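Long-range contacts in PKS (Streptomyces albus, PDB 4OQJ), which probably catalyses the decarboxylative condensation of an enzyme-bound acyl chain with a carrier-protein-bound extender unit, as a ketosynthase of the AT-less oxazolomycin polyketide synthase: residues A[463-468]-A[494-499]; A[499-504]-A[685-690]. All coordinates share one frame; numbering follows the deposited sequence.

Contact 1 of 2, residues A[463-468]-A[494-499]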
ATOM      1  N   GLY A 463      24.196 -40.324  -2.627  1.00 57.11           N
ATOM      2  CA  GLY A 463      23.751 -41.380  -1.727  1.00 51.29           C
ATOM      3  C   GLY A 463      22.254 -41.394  -1.473  1.00 47.22           C
ATOM      4  O   GLY A 463      21.497 -40.679  -2.141  1.00 43.31           O
ATOM      5  N   PRO A 464      21.813 -42.214  -0.499  1.00 41.54           N
ATOM      6  CA  PRO A 464      20.383 -42.266  -0.169  1.00 35.86           C
ATOM      7  C   PRO A 464      19.914 -40.996   0.535  1.00 33.81           C
ATOM      8  O   PRO A 464      20.734 -40.231   1.030  1.00 33.39           O
ATOM      9  CB  PRO A 464      20.273 -43.475   0.758  1.00 36.91           C
ATOM     10  CG  PRO A 464      21.631 -43.606   1.382  1.00 38.69           C
ATOM     11  CD  PRO A 464      22.612 -43.136   0.333  1.00 41.56           C
ATOM     12  N   ARG A 465      18.603 -40.793   0.568  1.00 31.97           N
ATOM     13  CA  ARG A 465      18.005 -39.610   1.175  1.00 29.82           C
ATOM     14  C   ARG A 465      16.749 -39.998   1.914  1.00 28.77           C
ATOM     15  O   ARG A 465      16.076 -40.959   1.557  1.00 29.33           O
ATOM     16  CB  ARG A 465      17.671 -38.549   0.116  1.00 29.97           C
ATOM     17  CG  ARG A 465      18.877 -37.918  -0.540  1.00 33.44           C
ATOM     18  CD  ARG A 465      19.604 -36.992   0.414  1.00 33.48           C
ATOM     19  NE  ARG A 465      20.837 -36.453  -0.159  1.00 40.79           N
ATOM     20  CZ  ARG A 465      21.486 -35.397   0.322  1.00 49.09           C
ATOM     21  NH1 ARG A 465      21.026 -34.751   1.387  1.00 44.58           N
ATOM     22  NH2 ARG A 465      22.599 -34.981  -0.264  1.00 62.82           N
ATOM     23  N   LEU A 466      16.444 -39.233   2.947  1.00 27.31           N
ATOM     24  CA  LEU A 466      15.221 -39.399   3.701  1.00 26.17           C
ATOM     25  C   LEU A 466      14.189 -38.398   3.204  1.00 24.44           C
ATOM     26  O   LEU A 466      14.400 -37.198   3.318  1.00 23.38           O
ATOM     27  CB  LEU A 466      15.479 -39.186   5.203  1.00 25.74           C
ATOM     28  CG  LEU A 466      14.249 -39.300   6.102  1.00 25.01           C
ATOM     29  CD1 LEU A 466      13.689 -40.725   6.058  1.00 28.23           C
ATOM     30  CD2 LEU A 466      14.584 -38.896   7.516  1.00 24.38           C
ATOM     31  N   LEU A 467      13.082 -38.897   2.667  1.00 24.25           N
ATOM     32  CA  LEU A 467      11.956 -38.061   2.254  1.00 22.92           C
ATOM     33  C   LEU A 467      10.906 -38.019   3.356  1.00 21.60           C
ATOM     34  O   LEU A 467      10.479 -39.069   3.836  1.00 22.23           O
ATOM     35  CB  LEU A 467      11.341 -38.605   0.967  1.00 24.22           C
ATOM     36  CG  LEU A 467      12.302 -38.826  -0.199  1.00 30.55           C
ATOM     37  CD1 LEU A 467      11.518 -39.267  -1.430  1.00 34.25           C
ATOM     38  CD2 LEU A 467      13.104 -37.563  -0.495  1.00 30.05           C
ATOM     39  N   VAL A 468      10.499 -36.820   3.768  1.00 20.06           N
ATOM     40  CA  VAL A 468       9.500 -36.696   4.827  1.00 19.74           C
ATOM     41  C   VAL A 468       8.259 -35.951   4.315  1.00 23.06           C
ATOM     42  O   VAL A 468       8.354 -35.007   3.529  1.00 23.27           O
ATOM     43  CB  VAL A 468      10.092 -36.011   6.081  1.00 19.05           C
ATOM     44  CG1 VAL A 468      11.216 -36.871   6.666  1.00 22.51           C
ATOM     45  CG2 VAL A 468      10.578 -34.603   5.767  1.00 17.93           C
ATOM     46  N   LEU A 494      14.810 -34.530 -11.718  1.00 59.69           N
ATOM     47  CA  LEU A 494      14.830 -33.989 -10.359  1.00 51.30           C
ATOM     48  C   LEU A 494      15.978 -34.606  -9.581  1.00 50.38           C
ATOM     49  O   LEU A 494      16.229 -35.805  -9.677  1.00 55.01           O
ATOM     50  CB  LEU A 494      13.509 -34.256  -9.628  1.00 43.34           C
ATOM     51  CG  LEU A 494      12.330 -33.318  -9.892  1.00 48.79           C
ATOM     52  CD1 LEU A 494      11.056 -33.867  -9.257  1.00 47.66           C
ATOM     53  CD2 LEU A 494      12.622 -31.922  -9.363  1.00 52.25           C
ATOM     54  N   ASP A 495      16.687 -33.779  -8.825  1.00 41.72           N
ATOM     55  CA  ASP A 495      17.729 -34.264  -7.931  1.00 38.97           C
ATOM     56  C   ASP A 495      17.097 -34.725  -6.611  1.00 32.94           C
ATOM     57  O   ASP A 495      16.424 -33.947  -5.942  1.00 28.29           O
ATOM     58  CB  ASP A 495      18.760 -33.161  -7.686  1.00 47.69           C
ATOM     59  CG  ASP A 495      20.015 -33.667  -7.011  1.00 66.69           C
ATOM     60  OD1 ASP A 495      19.999 -34.787  -6.452  1.00 79.58           O
ATOM     61  OD2 ASP A 495      21.025 -32.934  -7.039  1.00 70.35           O
ATOM     62  N   LEU A 496      17.316 -35.982  -6.229  1.00 32.79           N
ATOM     63  CA  LEU A 496      16.732 -36.513  -4.992  1.00 31.40           C
ATOM     64  C   LEU A 496      17.070 -35.636  -3.781  1.00 27.14           C
ATOM     65  O   LEU A 496      16.258 -35.468  -2.866  1.00 24.50           O
ATOM     66  CB  LEU A 496      17.218 -37.938  -4.739  1.00 31.83           C
ATOM     67  CG  LEU A 496      16.580 -38.622  -3.537  1.00 29.32           C
ATOM     68  CD1 LEU A 496      15.091 -38.828  -3.774  1.00 28.94           C
ATOM     69  CD2 LEU A 496      17.284 -39.943  -3.224  1.00 33.01           C
ATOM     70  N   SER A 497      18.282 -35.086  -3.792  1.00 24.64           N
ATOM     71  CA  SER A 497      18.752 -34.183  -2.751  1.00 24.55           C
ATOM     72  C   SER A 497      17.813 -33.001  -2.583  1.00 23.14           C
ATOM     73  O   SER A 497      17.369 -32.680  -1.475  1.00 21.37           O
ATOM     74  CB  SER A 497      20.146 -33.679  -3.095  1.00 28.34           C
ATOM     75  OG  SER A 497      21.109 -34.671  -2.824  1.00 50.00           O
ATOM     76  N   ALA A 498      17.530 -32.352  -3.701  1.00 23.53           N
ATOM     77  CA  ALA A 498      16.693 -31.157  -3.701  1.00 20.77           C
ATOM     78  C   ALA A 498      15.284 -31.498  -3.238  1.00 21.58           C
ATOM     79  O   ALA A 498      14.653 -30.719  -2.512  1.00 23.69           O
ATOM     80  CB  ALA A 498      16.663 -30.538  -5.094  1.00 22.36           C
ATOM     81  N   VAL A 499      14.793 -32.663  -3.653  1.00 21.71           N
ATOM     82  CA  VAL A 499      13.472 -33.114  -3.243  1.00 24.66           C
ATOM     83  C   VAL A 499      13.446 -33.295  -1.722  1.00 23.74           C
ATOM     84  O   VAL A 499      12.516 -32.828  -1.051  1.00 21.11           O
ATOM     85  CB  VAL A 499      13.082 -34.420  -3.944  1.00 26.05           C
ATOM     86  CG1 VAL A 499      11.817 -35.006  -3.349  1.00 23.04           C
ATOM     87  CG2 VAL A 499      12.880 -34.183  -5.434  1.00 29.19           C
TER
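R465 and L467 rest against L496, S497 and V499, packing edge strand 465-471 on the first turn of helix 496-505 in a small alpha/beta subdomain with a three-stranded antiparallel sheet. This layout is consistent with the linker domain that follows the ketosynthase in modular polyketide synthases. Strand alternation sorts the residues: L466 and V468 face helices 660-673 and 680-684, while R465 and L467 serve the helix here.

R465 combines a greasy stem with a charged end. Its CB lies 3.6 Å from L496 CD2, and CG touches the same methyl at 3.7 Å, the two side chains running past one another in opposite directions. A bend at chi2 (-72°) then brings the chain over S497, whose OG is 3.2 Å from R465 NE. At the tip, R465 NH2 is just 3.0 Å from that OG, yet neither approach is a hydrogen bond, because the hydroxyl sits over a guanidinium face instead of in line with an N-H. The stronger partner of NH2 is E687, through a salt bridge. A small serine suits this place, since it lets the flat group lie close above the helix start.

Two residues further along the strand, L467 offers its CD2 to two residues at once, 4.0 Å from both L496 CD1 and V499 CG1. Branched aliphatic chains fill this buried seam well. L496 reaches it because its CG stands anti to the backbone N (chi1 -175°), which places CD1 and CD2 against the strand residues.

D495, at the N-cap position, supplies an acceptor for a first-turn amide: S497 N donates to D495 OD1 over 3.2 Å, meeting the oxygen from above the carboxylate plane.

Contact 2 of 2, residues A[499-504]-A[685-690]; sequences VAQTLA and QGEPVR
Q501 makes a side-chain-to-backbone contact, two hydrogen bonds from its amide joining helix 496-505 to the loop that follows helix 680-684. Its CG stands anti to the carbonyl carbon (chi1 -69°), and the extended chain beyond delivers the amide flat group to the loop. R690 N donates to Q501 OE1 at 2.9 Å in a nearly straight bond (168°), while Q501 NE2 donates a hydrogen bond to P688 O at 3.1 Å. Both bonds reach their carbonyl oxygens from above the carbonyl plane.

Glutamine suits the position because its amide, like a peptide group, offers one acceptor and one donor, matching the N-H and C=O that flank V689. V689 CA lies 3.4 Å from Q501 OE1, and V689 CG1 packs 4.1 Å from Q501 CB. The loop returns late in the chain to the linker subdomain, consistent with the post-AT linker of modular synthases, which folds back along the subdomain next to the ketosynthase.

E687 arrives from the opposite direction. Its carboxylate plane is turned 83° from the amide of Q501, and Q501 NE2 is 3.6 Å from E687 CD without bonding to the acid. Instead, E687 OE2 is hydrogen-bonded to H684 ND1. On the helix's next residue, T502 OG1 bonds to A498 O and to V692 N.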
ATOM      1  N   VAL A 499      14.793 -32.663  -3.653  1.00 21.71           N
ATOM      2  CA  VAL A 499      13.472 -33.114  -3.243  1.00 24.66           C
ATOM      3  C   VAL A 499      13.446 -33.295  -1.722  1.00 23.74           C
ATOM      4  O   VAL A 499      12.516 -32.828  -1.051  1.00 21.11           O
ATOM      5  CB  VAL A 499      13.082 -34.420  -3.944  1.00 26.05           C
ATOM      6  CG1 VAL A 499      11.817 -35.006  -3.349  1.00 23.04           C
ATOM      7  CG2 VAL A 499      12.880 -34.183  -5.434  1.00 29.19           C
ATOM      8  N   ALA A 500      14.478 -33.944  -1.183  1.00 20.87           N
ATOM      9  CA  ALA A 500      14.555 -34.208   0.253  1.00 17.53           C
ATOM     10  C   ALA A 500      14.648 -32.916   1.033  1.00 17.10           C
ATOM     11  O   ALA A 500      13.970 -32.757   2.038  1.00 17.85           O
ATOM     12  CB  ALA A 500      15.750 -35.101   0.584  1.00 18.32           C
ATOM     13  N   GLN A 501      15.495 -32.003   0.569  1.00 19.00           N
ATOM     14  CA  GLN A 501      15.701 -30.729   1.251  1.00 18.69           C
ATOM     15  C   GLN A 501      14.434 -29.888   1.248  1.00 17.27           C
ATOM     16  O   GLN A 501      14.033 -29.328   2.276  1.00 18.54           O
ATOM     17  CB  GLN A 501      16.832 -29.944   0.590  1.00 19.68           C
ATOM     18  CG  GLN A 501      18.230 -30.554   0.794  1.00 23.65           C
ATOM     19  CD  GLN A 501      19.273 -29.971  -0.160  1.00 29.19           C
ATOM     20  OE1 GLN A 501      18.935 -29.415  -1.211  1.00 25.35           O
ATOM     21  NE2 GLN A 501      20.542 -30.085   0.209  1.00 31.20           N
ATOM     22  N   THR A 502      13.804 -29.794   0.086  1.00 16.75           N
ATOM     23  CA  THR A 502      12.604 -28.979  -0.053  1.00 18.90           C
ATOM     24  C   THR A 502      11.515 -29.504   0.880  1.00 17.08           C
ATOM     25  O   THR A 502      10.847 -28.742   1.562  1.00 16.31           O
ATOM     26  CB  THR A 502      12.107 -28.978  -1.487  1.00 20.59           C
ATOM     27  OG1 THR A 502      13.140 -28.459  -2.331  1.00 19.43           O
ATOM     28  CG2 THR A 502      10.837 -28.128  -1.635  1.00 22.24           C
ATOM     29  N   LEU A 503      11.365 -30.820   0.922  1.00 19.31           N
ATOM     30  CA  LEU A 503      10.333 -31.434   1.742  1.00 17.31           C
ATOM     31  C   LEU A 503      10.585 -31.223   3.239  1.00 15.57           C
ATOM     32  O   LEU A 503       9.641 -31.046   4.004  1.00 16.53           O
ATOM     33  CB  LEU A 503      10.244 -32.919   1.433  1.00 17.02           C
ATOM     34  CG  LEU A 503       9.612 -33.336   0.098  1.00 22.32           C
ATOM     35  CD1 LEU A 503       9.812 -34.830  -0.109  1.00 24.65           C
ATOM     36  CD2 LEU A 503       8.130 -32.993   0.046  1.00 22.29           C
ATOM     37  N   ALA A 504      11.856 -31.270   3.645  1.00 14.15           N
ATOM     38  CA  ALA A 504      12.242 -31.170   5.045  1.00 14.35           C
ATOM     39  C   ALA A 504      12.197 -29.738   5.554  1.00 13.50           C
ATOM     40  O   ALA A 504      11.827 -29.495   6.698  1.00 13.84           O
ATOM     41  CB  ALA A 504      13.661 -31.747   5.250  1.00 15.23           C
ATOM     42  N   GLN A 685      22.832 -28.565   7.122  1.00 38.75           N
ATOM     43  CA  GLN A 685      23.961 -27.618   7.214  1.00 43.46           C
ATOM     44  C   GLN A 685      25.099 -27.813   6.213  1.00 46.98           C
ATOM     45  O   GLN A 685      25.432 -26.908   5.446  1.00 58.61           O
ATOM     46  CB  GLN A 685      24.592 -27.708   8.602  1.00 47.13           C
ATOM     47  CG  GLN A 685      24.301 -26.568   9.520  1.00 46.63           C
ATOM     48  CD  GLN A 685      24.816 -26.836  10.925  1.00 48.30           C
ATOM     49  OE1 GLN A 685      25.588 -27.774  11.152  1.00 50.27           O
ATOM     50  NE2 GLN A 685      24.387 -26.017  11.876  1.00 51.59           N
ATOM     51  N   GLY A 686      25.713 -28.991   6.252  1.00 41.69           N
ATOM     52  CA  GLY A 686      26.965 -29.223   5.556  1.00 51.95           C
ATOM     53  C   GLY A 686      26.900 -29.266   4.039  1.00 57.29           C
ATOM     54  O   GLY A 686      27.898 -29.596   3.387  1.00 55.38           O
ATOM     55  N   GLU A 687      25.739 -28.935   3.475  1.00 50.61           N
ATOM     56  CA  GLU A 687      25.543 -29.033   2.037  1.00 46.10           C
ATOM     57  C   GLU A 687      24.788 -27.826   1.495  1.00 39.40           C
ATOM     58  O   GLU A 687      24.062 -27.160   2.230  1.00 37.29           O
ATOM     59  CB  GLU A 687      24.800 -30.328   1.682  1.00 52.53           C
ATOM     60  CG  GLU A 687      23.545 -30.602   2.509  1.00 61.82           C
ATOM     61  CD  GLU A 687      22.908 -31.944   2.172  1.00 67.41           C
ATOM     62  OE1 GLU A 687      23.398 -32.621   1.238  1.00 68.75           O
ATOM     63  OE2 GLU A 687      21.925 -32.325   2.841  1.00 66.79           O
ATOM     64  N   PRO A 688      24.992 -27.515   0.207  1.00 35.37           N
ATOM     65  CA  PRO A 688      24.174 -26.482  -0.428  1.00 35.51           C
ATOM     66  C   PRO A 688      22.743 -26.968  -0.624  1.00 33.47           C
ATOM     67  O   PRO A 688      22.521 -28.063  -1.136  1.00 36.78           O
ATOM     68  CB  PRO A 688      24.873 -26.256  -1.770  1.00 41.44           C
ATOM     69  CG  PRO A 688      25.548 -27.546  -2.060  1.00 43.96           C
ATOM     70  CD  PRO A 688      25.980 -28.082  -0.726  1.00 37.68           C
ATOM     71  N   VAL A 689      21.788 -26.156  -0.192  1.00 30.14           N
ATOM     72  CA  VAL A 689      20.377 -26.474  -0.330  1.00 29.98           C
ATOM     73  C   VAL A 689      19.854 -25.925  -1.660  1.00 27.81           C
ATOM     74  O   VAL A 689      20.195 -24.811  -2.045  1.00 28.80           O
ATOM     75  CB  VAL A 689      19.574 -25.883   0.844  1.00 31.43           C
ATOM     76  CG1 VAL A 689      18.083 -26.042   0.623  1.00 28.41           C
ATOM     77  CG2 VAL A 689      20.011 -26.529   2.155  1.00 32.76           C
ATOM     78  N   ARG A 690      19.050 -26.717  -2.362  1.00 22.83           N
ATOM     79  CA  ARG A 690      18.364 -26.252  -3.561  1.00 25.65           C
ATOM     80  C   ARG A 690      16.867 -26.492  -3.419  1.00 23.40           C
ATOM     81  O   ARG A 690      16.421 -27.633  -3.377  1.00 24.23           O
ATOM     82  CB  ARG A 690      18.891 -26.971  -4.802  1.00 34.28           C
ATOM     83  CG  ARG A 690      20.344 -26.706  -5.103  1.00 49.81           C
ATOM     84  CD  ARG A 690      20.540 -25.372  -5.794  1.00 65.01           C
ATOM     85  NE  ARG A 690      21.933 -25.188  -6.187  1.00 77.68           N
ATOM     86  CZ  ARG A 690      22.895 -24.771  -5.367  1.00 82.29           C
ATOM     87  NH1 ARG A 690      24.135 -24.644  -5.818  1.00 90.12           N
ATOM     88  NH2 ARG A 690      22.625 -24.480  -4.097  1.00 75.73           N
TER

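Contacts 1 and 2 use successive turns of one helix, 496-505, and share V499; their centres are about 8 Å apart, on the same side of the chain's centre. Along the chain they come in series. Contact 1 joins nearby elements, strand 465-471 and the helix start, whereas contact 2 brings back a loop about 180 residues further on. They meet directly where R465 NH2 forms a salt bridge with E687 OE1, 2.9 Å long, so strand and returning loop also touch each other beside the helix. The helix thus lies between the three-stranded sheet and the late loop, tying distant sequence into one linker-like subdomain.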